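Local coordinates for protein cellulase IBT99 (Metagenomes, PDB 6WBT) that probably hydrolyses 6-phospho-alpha-glucosides as a family 4 glycoside hydrolase, and binds NAD, glucose-6-phosphate and manganese, at residues A[16-30]-A[316-330]. Residues are numbered along the deposited sequence; the frame is centred on the assembly and turned at random.
With NAD (nicotinamide-adenine-dinucleotide), chain G.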
ATOM      1  N   TYR A  16     -41.080  10.783   6.029  1.00 49.50           N
ATOM      2  CA  TYR A  16     -40.975   9.349   5.803  1.00 51.94           C
ATOM      3  C   TYR A  16     -41.351   8.529   7.029  1.00 51.26           C
ATOM      4  O   TYR A  16     -41.315   7.297   6.964  1.00 52.19           O
ATOM      5  CB  TYR A  16     -39.552   8.984   5.364  1.00 55.73           C
ATOM      6  CG  TYR A  16     -39.107   9.656   4.086  1.00 59.49           C
ATOM      7  CD1 TYR A  16     -38.269  10.764   4.118  1.00 60.03           C
ATOM      8  CD2 TYR A  16     -39.524   9.184   2.848  1.00 61.82           C
ATOM      9  CE1 TYR A  16     -37.858  11.381   2.952  1.00 61.23           C
ATOM     10  CE2 TYR A  16     -39.117   9.796   1.676  1.00 63.05           C
ATOM     11  CZ  TYR A  16     -38.285  10.894   1.735  1.00 62.93           C
ATOM     12  OH  TYR A  16     -37.879  11.507   0.572  1.00 64.09           O
ATOM     13  N   THR A  17     -41.705   9.178   8.139  1.00 49.89           N
ATOM     14  CA  THR A  17     -42.040   8.438   9.355  1.00 50.26           C
ATOM     15  C   THR A  17     -43.279   7.565   9.196  1.00 51.54           C
ATOM     16  O   THR A  17     -43.214   6.377   9.556  1.00 52.92           O
ATOM     17  CB  THR A  17     -42.180   9.412  10.532  1.00 51.24           C
ATOM     18  OG1 THR A  17     -40.942  10.104  10.735  1.00 52.52           O
ATOM     19  CG2 THR A  17     -42.551   8.664  11.804  1.00 50.33           C
ATOM     20  N   PRO A  18     -44.415   8.051   8.675  1.00 51.24           N
ATOM     21  CA  PRO A  18     -45.559   7.144   8.480  1.00 53.43           C
ATOM     22  C   PRO A  18     -45.276   6.015   7.509  1.00 55.44           C
ATOM     23  O   PRO A  18     -45.947   4.977   7.575  1.00 57.45           O
ATOM     24  CB  PRO A  18     -46.662   8.072   7.948  1.00 53.53           C
ATOM     25  CG  PRO A  18     -46.255   9.435   8.373  1.00 52.40           C
ATOM     26  CD  PRO A  18     -44.762   9.437   8.312  1.00 50.93           C
ATOM     27  N   GLY A  19     -44.303   6.178   6.612  1.00 55.75           N
ATOM     28  CA  GLY A  19     -44.003   5.118   5.664  1.00 55.84           C
ATOM     29  C   GLY A  19     -43.256   3.962   6.302  1.00 55.82           C
ATOM     30  O   GLY A  19     -43.642   2.799   6.152  1.00 56.95           O
ATOM     31  N   ILE A  20     -42.177   4.265   7.029  1.00 54.23           N
ATOM     32  CA  ILE A  20     -41.370   3.206   7.621  1.00 55.47           C
ATOM     33  C   ILE A  20     -42.055   2.571   8.823  1.00 54.77           C
ATOM     34  O   ILE A  20     -41.738   1.431   9.176  1.00 53.66           O
ATOM     35  CB  ILE A  20     -39.975   3.726   8.019  1.00 57.39           C
ATOM     36  CG1 ILE A  20     -40.051   4.553   9.304  1.00 59.85           C
ATOM     37  CG2 ILE A  20     -39.369   4.545   6.887  1.00 57.47           C
ATOM     38  CD1 ILE A  20     -38.719   4.727   9.993  1.00 61.42           C
ATOM     39  N   VAL A  21     -42.984   3.280   9.471  1.00 55.38           N
ATOM     40  CA  VAL A  21     -43.755   2.671  10.552  1.00 56.09           C
ATOM     41  C   VAL A  21     -44.615   1.540  10.008  1.00 59.43           C
ATOM     42  O   VAL A  21     -44.680   0.450  10.592  1.00 61.61           O
ATOM     43  CB  VAL A  21     -44.603   3.733  11.275  1.00 53.65           C
ATOM     44  CG1 VAL A  21     -45.669   3.070  12.133  1.00 53.94           C
ATOM     45  CG2 VAL A  21     -43.722   4.624  12.132  1.00 51.63           C
ATOM     46  N   LYS A  22     -45.280   1.774   8.875  1.00 60.46           N
ATOM     47  CA  LYS A  22     -46.084   0.726   8.258  1.00 64.49           C
ATOM     48  C   LYS A  22     -45.206  -0.397   7.721  1.00 67.16           C
ATOM     49  O   LYS A  22     -45.562  -1.577   7.826  1.00 67.70           O
ATOM     50  CB  LYS A  22     -46.948   1.321   7.146  1.00 64.66           C
ATOM     51  CG  LYS A  22     -48.087   0.427   6.678  1.00 65.92           C
ATOM     52  CD  LYS A  22     -47.704  -0.392   5.456  1.00 65.66           C
ATOM     53  CE  LYS A  22     -48.864  -1.258   4.992  1.00 66.85           C
ATOM     54  NZ  LYS A  22     -48.502  -2.088   3.810  1.00 67.63           N
ATOM     55  N   ASP A  23     -44.053  -0.051   7.143  1.00 69.21           N
ATOM     56  CA  ASP A  23     -43.132  -1.076   6.666  1.00 70.47           C
ATOM     57  C   ASP A  23     -42.530  -1.871   7.817  1.00 67.85           C
ATOM     58  O   ASP A  23     -42.156  -3.036   7.636  1.00 68.73           O
ATOM     59  CB  ASP A  23     -42.031  -0.438   5.820  1.00 72.66           C
ATOM     60  CG  ASP A  23     -42.527  -0.000   4.454  1.00 76.09           C
ATOM     61  OD1 ASP A  23     -43.086  -0.846   3.725  1.00 77.86           O
ATOM     62  OD2 ASP A  23     -42.369   1.190   4.115  1.00 76.71           O
ATOM     63  N   LEU A  24     -42.427  -1.267   9.003  1.00 62.87           N
ATOM     64  CA  LEU A  24     -41.959  -2.002  10.173  1.00 58.80           C
ATOM     65  C   LEU A  24     -43.054  -2.887  10.756  1.00 56.79           C
ATOM     66  O   LEU A  24     -42.766  -3.984  11.245  1.00 56.18           O
ATOM     67  CB  LEU A  24     -41.440  -1.028  11.232  1.00 58.11           C
ATOM     68  CG  LEU A  24     -40.887  -1.643  12.520  1.00 59.56           C
ATOM     69  CD1 LEU A  24     -39.679  -2.519  12.226  1.00 59.32           C
ATOM     70  CD2 LEU A  24     -40.537  -0.559  13.526  1.00 59.14           C
ATOM     71  N   LEU A  25     -44.309  -2.434  10.704  1.00 54.64           N
ATOM     72  CA  LEU A  25     -45.420  -3.238  11.197  1.00 55.82           C
ATOM     73  C   LEU A  25     -45.721  -4.426  10.294  1.00 57.81           C
ATOM     74  O   LEU A  25     -46.268  -5.428  10.769  1.00 59.08           O
ATOM     75  CB  LEU A  25     -46.671  -2.371  11.351  1.00 54.34           C
ATOM     76  CG  LEU A  25     -46.620  -1.278  12.421  1.00 52.53           C
ATOM     77  CD1 LEU A  25     -47.928  -0.498  12.462  1.00 52.75           C
ATOM     78  CD2 LEU A  25     -46.302  -1.874  13.784  1.00 52.61           C
ATOM     79  N   ASP A  26     -45.378  -4.341   9.007  1.00 57.70           N
ATOM     80  CA  ASP A  26     -45.584  -5.466   8.102  1.00 57.20           C
ATOM     81  C   ASP A  26     -44.651  -6.633   8.389  1.00 54.97           C
ATOM     82  O   ASP A  26     -44.860  -7.718   7.838  1.00 53.15           O
ATOM     83  CB  ASP A  26     -45.410  -5.022   6.649  1.00 58.69           C
ATOM     84  CG  ASP A  26     -46.480  -4.047   6.207  1.00 60.38           C
ATOM     85  OD1 ASP A  26     -47.577  -4.055   6.808  1.00 61.58           O
ATOM     86  OD2 ASP A  26     -46.229  -3.276   5.257  1.00 59.91           O
ATOM     87  N   GLN A  27     -43.629  -6.435   9.222  1.00 57.76           N
ATOM     88  CA  GLN A  27     -42.724  -7.509   9.611  1.00 61.39           C
ATOM     89  C   GLN A  27     -42.900  -7.816  11.092  1.00 62.82           C
ATOM     90  O   GLN A  27     -41.919  -7.941  11.832  1.00 61.30           O
ATOM     91  CB  GLN A  27     -41.278  -7.139   9.296  1.00 60.98           C
ATOM     92  CG  GLN A  27     -41.022  -6.840   7.829  1.00 62.12           C
ATOM     93  CD  GLN A  27     -41.172  -8.067   6.953  1.00 66.19           C
ATOM     94  OE1 GLN A  27     -41.806  -8.018   5.899  1.00 67.52           O
ATOM     95  NE2 GLN A  27     -40.580  -9.176   7.383  1.00 67.48           N
ATOM     96  N   ARG A  28     -44.156  -7.945  11.527  1.00 66.57           N
ATOM     97  CA  ARG A  28     -44.437  -8.061  12.953  1.00 70.19           C
ATOM     98  C   ARG A  28     -44.038  -9.425  13.503  1.00 72.64           C
ATOM     99  O   ARG A  28     -43.647  -9.528  14.672  1.00 71.40           O
ATOM    100  CB  ARG A  28     -45.917  -7.791  13.204  1.00 72.75           C
ATOM    101  CG  ARG A  28     -46.238  -7.236  14.579  1.00 73.74           C
ATOM    102  CD  ARG A  28     -47.488  -6.363  14.541  1.00 73.27           C
ATOM    103  NE  ARG A  28     -48.653  -7.072  14.014  1.00 72.57           N
ATOM    104  CZ  ARG A  28     -49.113  -6.945  12.772  1.00 69.99           C
ATOM    105  NH1 ARG A  28     -48.507  -6.131  11.917  1.00 66.89           N
ATOM    106  NH2 ARG A  28     -50.178  -7.633  12.383  1.00 70.66           N
ATOM    107  N   GLN A  29     -44.126 -10.479  12.687  1.00 77.06           N
ATOM    108  CA  GLN A  29     -43.726 -11.801  13.157  1.00 80.15           C
ATOM    109  C   GLN A  29     -42.216 -11.912  13.313  1.00 78.38           C
ATOM    110  O   GLN A  29     -41.738 -12.627  14.201  1.00 80.29           O
ATOM    111  CB  GLN A  29     -44.232 -12.883  12.202  1.00 83.22           C
ATOM    112  CG  GLN A  29     -45.711 -13.200  12.336  1.00 86.46           C
ATOM    113  CD  GLN A  29     -46.075 -14.534  11.712  1.00 90.82           C
ATOM    114  OE1 GLN A  29     -47.241 -14.927  11.692  1.00 93.48           O
ATOM    115  NE2 GLN A  29     -45.072 -15.240  11.202  1.00 91.67           N
ATOM    116  N   LYS A  30     -41.452 -11.218  12.471  1.00 72.77           N
ATOM    117  CA  LYS A  30     -39.998 -11.297  12.526  1.00 69.72           C
ATOM    118  C   LYS A  30     -39.386 -10.296  13.495  1.00 67.84           C
ATOM    119  O   LYS A  30     -38.315 -10.561  14.053  1.00 67.12           O
ATOM    120  CB  LYS A  30     -39.406 -11.086  11.129  1.00 68.64           C
ATOM    121  CG  LYS A  30     -39.948 -12.039  10.073  1.00 69.72           C
ATOM    122  CD  LYS A  30     -38.871 -12.985   9.559  1.00 70.35           C
ATOM    123  CE  LYS A  30     -38.398 -13.943  10.639  1.00 71.30           C
ATOM    124  NZ  LYS A  30     -37.306 -14.830  10.153  1.00 71.51           N
ATOM    125  N   PHE A 316     -48.291   7.561   1.848  1.00 66.27           N
ATOM    126  CA  PHE A 316     -46.942   7.445   2.378  1.00 65.59           C
ATOM    127  C   PHE A 316     -46.400   6.022   2.330  1.00 66.61           C
ATOM    128  O   PHE A 316     -45.291   5.782   2.816  1.00 68.47           O
ATOM    129  CB  PHE A 316     -46.908   7.968   3.818  1.00 64.36           C
ATOM    130  CG  PHE A 316     -47.873   9.093   4.073  1.00 61.92           C
ATOM    131  CD1 PHE A 316     -47.608  10.371   3.608  1.00 59.97           C
ATOM    132  CD2 PHE A 316     -49.048   8.871   4.774  1.00 61.80           C
ATOM    133  CE1 PHE A 316     -48.496  11.407   3.839  1.00 59.55           C
ATOM    134  CE2 PHE A 316     -49.939   9.902   5.008  1.00 60.57           C
ATOM    135  CZ  PHE A 316     -49.663  11.171   4.540  1.00 59.87           C
ATOM    136  N   TYR A 317     -47.145   5.078   1.754  1.00 65.95           N
ATOM    137  CA  TYR A 317     -46.723   3.685   1.672  1.00 65.68           C
ATOM    138  C   TYR A 317     -46.030   3.365   0.351  1.00 68.46           C
ATOM    139  O   TYR A 317     -46.075   2.221  -0.112  1.00 68.32           O
ATOM    140  CB  TYR A 317     -47.916   2.747   1.871  1.00 64.40           C
ATOM    141  CG  TYR A 317     -48.649   2.891   3.191  1.00 63.40           C
ATOM    142  CD1 TYR A 317     -48.101   3.606   4.249  1.00 62.54           C
ATOM    143  CD2 TYR A 317     -49.893   2.300   3.377  1.00 63.59           C
ATOM    144  CE1 TYR A 317     -48.776   3.735   5.451  1.00 61.77           C
ATOM    145  CE2 TYR A 317     -50.572   2.421   4.574  1.00 63.10           C
ATOM    146  CZ  TYR A 317     -50.010   3.138   5.607  1.00 62.21           C
ATOM    147  OH  TYR A 317     -50.686   3.259   6.799  1.00 60.70           O
ATOM    148  N   VAL A 318     -45.388   4.353  -0.268  1.00 71.26           N
ATOM    149  CA  VAL A 318     -44.783   4.184  -1.584  1.00 72.66           C
ATOM    150  C   VAL A 318     -43.267   4.207  -1.452  1.00 70.84           C
ATOM    151  O   VAL A 318     -42.707   4.821  -0.536  1.00 69.86           O
ATOM    152  CB  VAL A 318     -45.269   5.267  -2.570  1.00 74.52           C
ATOM    153  CG1 VAL A 318     -46.768   5.139  -2.797  1.00 75.43           C
ATOM    154  CG2 VAL A 318     -44.924   6.656  -2.052  1.00 75.21           C
ATOM    155  N   GLY A 319     -42.603   3.520  -2.374  1.00 69.77           N
ATOM    156  CA  GLY A 319     -41.158   3.476  -2.423  1.00 69.89           C
ATOM    157  C   GLY A 319     -40.589   2.247  -1.729  1.00 70.39           C
ATOM    158  O   GLY A 319     -41.250   1.576  -0.933  1.00 71.14           O
ATOM    159  N   VAL A 320     -39.329   1.953  -2.045  1.00 70.11           N
ATOM    160  CA  VAL A 320     -38.614   0.839  -1.433  1.00 70.25           C
ATOM    161  C   VAL A 320     -37.850   1.379  -0.232  1.00 70.76           C
ATOM    162  O   VAL A 320     -36.956   0.717   0.309  1.00 69.77           O
ATOM    163  CB  VAL A 320     -37.670   0.155  -2.438  1.00 69.63           C
ATOM    164  CG1 VAL A 320     -37.425  -1.295  -2.042  1.00 70.70           C
ATOM    165  CG2 VAL A 320     -38.244   0.243  -3.842  1.00 68.53           C
ATOM    166  N   HIS A 321     -38.206   2.593   0.186  1.00 72.32           N
ATOM    167  CA  HIS A 321     -37.517   3.236   1.298  1.00 74.90           C
ATOM    168  C   HIS A 321     -37.700   2.445   2.588  1.00 74.67           C
ATOM    169  O   HIS A 321     -36.725   2.039   3.228  1.00 74.52           O
ATOM    170  CB  HIS A 321     -38.029   4.667   1.458  1.00 78.33           C
ATOM    171  CG  HIS A 321     -37.224   5.490   2.411  1.00 81.60           C
ATOM    172  ND1 HIS A 321     -37.708   5.898   3.635  1.00 82.60           N
ATOM    173  CD2 HIS A 321     -35.964   5.978   2.322  1.00 81.92           C
ATOM    174  CE1 HIS A 321     -36.782   6.607   4.256  1.00 82.32           C
ATOM    175  NE2 HIS A 321     -35.712   6.664   3.484  1.00 81.88           N
ATOM    176  N   GLY A 322     -38.953   2.208   2.981  1.00 73.50           N
ATOM    177  CA  GLY A 322     -39.204   1.483   4.212  1.00 72.12           C
ATOM    178  C   GLY A 322     -38.878   0.006   4.126  1.00 71.15           C
ATOM    179  O   GLY A 322     -38.472  -0.600   5.122  1.00 71.60           O
ATOM    180  N   LYS A 323     -39.044  -0.596   2.945  1.00 70.07           N
ATOM    181  CA  LYS A 323     -38.779  -2.024   2.803  1.00 69.32           C
ATOM    182  C   LYS A 323     -37.299  -2.340   2.985  1.00 67.87           C
ATOM    183  O   LYS A 323     -36.946  -3.380   3.553  1.00 67.54           O
ATOM    184  CB  LYS A 323     -39.262  -2.519   1.439  1.00 71.22           C
ATOM    185  CG  LYS A 323     -40.772  -2.586   1.291  1.00 72.87           C
ATOM    186  CD  LYS A 323     -41.162  -3.075  -0.096  1.00 73.98           C
ATOM    187  CE  LYS A 323     -42.666  -3.255  -0.226  1.00 75.33           C
ATOM    188  NZ  LYS A 323     -43.052  -3.681  -1.601  1.00 76.58           N
ATOM    189  N   PHE A 324     -36.419  -1.455   2.512  1.00 67.08           N
ATOM    190  CA  PHE A 324     -34.985  -1.717   2.580  1.00 66.34           C
ATOM    191  C   PHE A 324     -34.433  -1.501   3.985  1.00 63.52           C
ATOM    192  O   PHE A 324     -33.562  -2.255   4.433  1.00 62.69           O
ATOM    193  CB  PHE A 324     -34.252  -0.834   1.569  1.00 68.14           C
ATOM    194  CG  PHE A 324     -32.768  -0.772   1.778  1.00 69.73           C
ATOM    195  CD1 PHE A 324     -31.994  -1.918   1.695  1.00 70.29           C
ATOM    196  CD2 PHE A 324     -32.144   0.435   2.043  1.00 70.49           C
ATOM    197  CE1 PHE A 324     -30.627  -1.861   1.886  1.00 70.06           C
ATOM    198  CE2 PHE A 324     -30.778   0.498   2.230  1.00 70.16           C
ATOM    199  CZ  PHE A 324     -30.019  -0.652   2.152  1.00 69.79           C
ATOM    200  N   ILE A 325     -34.926  -0.485   4.693  1.00 61.23           N
ATOM    201  CA  ILE A 325     -34.409  -0.188   6.025  1.00 59.75           C
ATOM    202  C   ILE A 325     -34.862  -1.245   7.026  1.00 59.81           C
ATOM    203  O   ILE A 325     -34.093  -1.658   7.904  1.00 61.08           O
ATOM    204  CB  ILE A 325     -34.837   1.226   6.455  1.00 59.78           C
ATOM    205  CG1 ILE A 325     -34.337   2.253   5.439  1.00 61.82           C
ATOM    206  CG2 ILE A 325     -34.312   1.545   7.846  1.00 58.02           C
ATOM    207  CD1 ILE A 325     -35.055   3.577   5.506  1.00 62.77           C
ATOM    208  N   VAL A 326     -36.111  -1.701   6.912  1.00 57.18           N
ATOM    209  CA  VAL A 326     -36.610  -2.732   7.817  1.00 54.21           C
ATOM    210  C   VAL A 326     -35.872  -4.047   7.593  1.00 54.42           C
ATOM    211  O   VAL A 326     -35.607  -4.794   8.543  1.00 56.98           O
ATOM    212  CB  VAL A 326     -38.133  -2.891   7.651  1.00 53.09           C
ATOM    213  CG1 VAL A 326     -38.639  -4.094   8.430  1.00 52.22           C
ATOM    214  CG2 VAL A 326     -38.844  -1.628   8.110  1.00 53.20           C
ATOM    215  N   LYS A 327     -35.511  -4.343   6.342  1.00 52.57           N
ATOM    216  CA  LYS A 327     -34.771  -5.568   6.054  1.00 51.85           C
ATOM    217  C   LYS A 327     -33.404  -5.572   6.727  1.00 51.80           C
ATOM    218  O   LYS A 327     -32.916  -6.633   7.136  1.00 52.21           O
ATOM    219  CB  LYS A 327     -34.628  -5.745   4.540  1.00 50.88           C
ATOM    220  CG  LYS A 327     -33.816  -6.961   4.119  1.00 51.58           C
ATOM    221  CD  LYS A 327     -34.383  -8.242   4.711  1.00 55.64           C
ATOM    222  CE  LYS A 327     -33.497  -9.435   4.392  1.00 58.94           C
ATOM    223  NZ  LYS A 327     -33.939 -10.665   5.103  1.00 62.34           N
ATOM    224  N   VAL A 328     -32.776  -4.403   6.862  1.00 49.91           N
ATOM    225  CA  VAL A 328     -31.471  -4.328   7.512  1.00 46.72           C
ATOM    226  C   VAL A 328     -31.599  -4.623   9.004  1.00 45.92           C
ATOM    227  O   VAL A 328     -30.865  -5.455   9.551  1.00 44.90           O
ATOM    228  CB  VAL A 328     -30.823  -2.955   7.257  1.00 43.90           C
ATOM    229  CG1 VAL A 328     -29.617  -2.767   8.155  1.00 41.90           C
ATOM    230  CG2 VAL A 328     -30.423  -2.821   5.791  1.00 43.67           C
ATOM    231  N   VAL A 329     -32.530  -3.946   9.682  1.00 45.32           N
ATOM    232  CA  VAL A 329     -32.761  -4.208  11.102  1.00 44.94           C
ATOM    233  C   VAL A 329     -33.144  -5.663  11.318  1.00 48.32           C
ATOM    234  O   VAL A 329     -32.656  -6.320  12.246  1.00 49.23           O
ATOM    235  CB  VAL A 329     -33.848  -3.269  11.658  1.00 41.80           C
ATOM    236  CG1 VAL A 329     -34.059  -3.531  13.143  1.00 41.96           C
ATOM    237  CG2 VAL A 329     -33.506  -1.815  11.391  1.00 40.12           C
ATOM    238  N   GLU A 330     -34.035  -6.184  10.472  1.00 49.95           N
ATOM    239  CA  GLU A 330     -34.453  -7.575  10.592  1.00 52.66           C
ATOM    240  C   GLU A 330     -33.267  -8.520  10.440  1.00 51.49           C
ATOM    241  O   GLU A 330     -33.169  -9.528  11.149  1.00 53.30           O
ATOM    242  CB  GLU A 330     -35.528  -7.879   9.552  1.00 55.93           C
ATOM    243  CG  GLU A 330     -36.036  -9.304   9.569  1.00 60.88           C
ATOM    244  CD  GLU A 330     -37.031  -9.574   8.459  1.00 64.87           C
ATOM    245  OE1 GLU A 330     -37.705  -8.620   8.015  1.00 65.90           O
ATOM    246  OE2 GLU A 330     -37.137 -10.739   8.026  1.00 67.24           O
TER
HETATM  247  PA  NAD G 503     -38.152  16.492   7.325  1.00 60.71           P
HETATM  248  O1A NAD G 503     -37.505  17.836   7.349  1.00 60.66           O
HETATM  249  O2A NAD G 503     -39.543  16.392   6.792  1.00 60.79           O
HETATM  250  O5B NAD G 503     -38.098  15.864   8.803  1.00 59.49           O
HETATM  251  C5B NAD G 503     -36.818  15.741   9.481  1.00 58.93           C
HETATM  252  C4B NAD G 503     -37.050  15.641  10.969  1.00 58.74           C
HETATM  253  O4B NAD G 503     -35.774  15.578  11.661  1.00 58.72           O
HETATM  254  C3B NAD G 503     -37.812  16.811  11.614  1.00 58.92           C
HETATM  255  O3B NAD G 503     -38.853  16.305  12.440  1.00 58.79           O
HETATM  256  C2B NAD G 503     -36.737  17.492  12.469  1.00 59.17           C
HETATM  257  O2B NAD G 503     -37.247  18.235  13.555  1.00 58.27           O
HETATM  258  C1B NAD G 503     -35.912  16.279  12.874  1.00 59.38           C
HETATM  259  N9A NAD G 503     -34.590  16.601  13.400  1.00 60.57           N
HETATM  260  C8A NAD G 503     -33.765  17.614  12.983  1.00 61.63           C
HETATM  261  N7A NAD G 503     -32.636  17.674  13.645  1.00 62.42           N
HETATM  262  C5A NAD G 503     -32.723  16.641  14.566  1.00 61.78           C
HETATM  263  C6A NAD G 503     -31.839  16.187  15.564  1.00 61.66           C
HETATM  264  N6A NAD G 503     -30.654  16.739  15.808  1.00 62.06           N
HETATM  265  N1A NAD G 503     -32.234  15.132  16.315  1.00 61.36           N
HETATM  266  C2A NAD G 503     -33.430  14.582  16.066  1.00 61.28           C
HETATM  267  N3A NAD G 503     -34.339  14.923  15.157  1.00 61.17           N
HETATM  268  C4A NAD G 503     -33.925  15.972  14.428  1.00 61.40           C
HETATM  269  O3  NAD G 503     -37.217  15.480   6.504  1.00 63.16           O
HETATM  270  PN  NAD G 503     -37.541  14.361   5.401  1.00 64.77           P
HETATM  271  O1N NAD G 503     -38.595  13.447   5.933  1.00 65.78           O
HETATM  272  O2N NAD G 503     -37.775  15.029   4.087  1.00 64.49           O
HETATM  273  O5D NAD G 503     -36.139  13.587   5.361  1.00 65.09           O
HETATM  274  C5D NAD G 503     -35.609  13.086   6.613  1.00 64.02           C
HETATM  275  C4D NAD G 503     -34.185  12.636   6.405  1.00 63.82           C
HETATM  276  O4D NAD G 503     -34.182  11.430   5.607  1.00 64.07           O
HETATM  277  C3D NAD G 503     -33.279  13.618   5.648  1.00 64.18           C
HETATM  278  O3D NAD G 503     -32.021  13.711   6.302  1.00 65.01           O
HETATM  279  C2D NAD G 503     -33.149  12.918   4.291  1.00 63.47           C
HETATM  280  O2D NAD G 503     -32.044  13.340   3.508  1.00 62.16           O
HETATM  281  C1D NAD G 503     -33.059  11.466   4.742  1.00 65.22           C
HETATM  282  N1N NAD G 503     -33.281  10.507   3.624  1.00 67.80           N
HETATM  283  C2N NAD G 503     -32.223   9.806   3.108  1.00 69.46           C
HETATM  284  C3N NAD G 503     -32.404   8.929   2.050  1.00 71.34           C
HETATM  285  C7N NAD G 503     -31.209   8.147   1.568  1.00 73.81           C
HETATM  286  O7N NAD G 503     -31.095   7.895   0.372  1.00 75.16           O
HETATM  287  N7N NAD G 503     -30.339   7.730   2.477  1.00 74.43           N
HETATM  288  C4N NAD G 503     -33.673   8.793   1.495  1.00 70.34           C
HETATM  289  C5N NAD G 503     -34.735   9.476   2.046  1.00 69.07           C
HETATM  290  C6N NAD G 503     -34.520  10.325   3.110  1.00 67.87           C
HETATM  291  O   HOH W   1     -40.854   6.315   3.974  1.00 50.18           O
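A chi1 of -170° turns the His-321 imidazole away from its own N and beside Tyr-16, whose CG lies anti to the carbonyl carbon. The two rings meet obliquely, centroids 4.6 Å apart. A water donates to Tyr-16 O and also hydrogen-bonds His-321 ND1. Next to this pair, helix 17-25 and helix 321-330 cross at -52°, with axes 8.3 Å apart. Gly-19 lets the Phe-316 loop come close. Gly-322 lets the helices approach, where a side chain would probably run into Asp-23 OD2. Farther along, Val-326 CG2 packs on the backbone of Asp-23 and on Leu-24 CB. Beside helix 43-60, chi1 of Lys-22 (-164°) sets CG over one face of the Tyr-317 ring, 3.7 Å from its centroid, a CH-pi contact. The bend at chi2 leads CD and CE across the ring, and NZ reaches a salt bridge with Asp-26 OD2. A serine in place of Tyr-317 would probably leave the Lys-22 chain without its aromatic support and freer to turn. The helix pair joins the Rossmann-type NAD-binding part to the C-terminal part. Tyr-16 and His-321, one from each, line the nicotinamide by van der Waals contact, and the water ties them together.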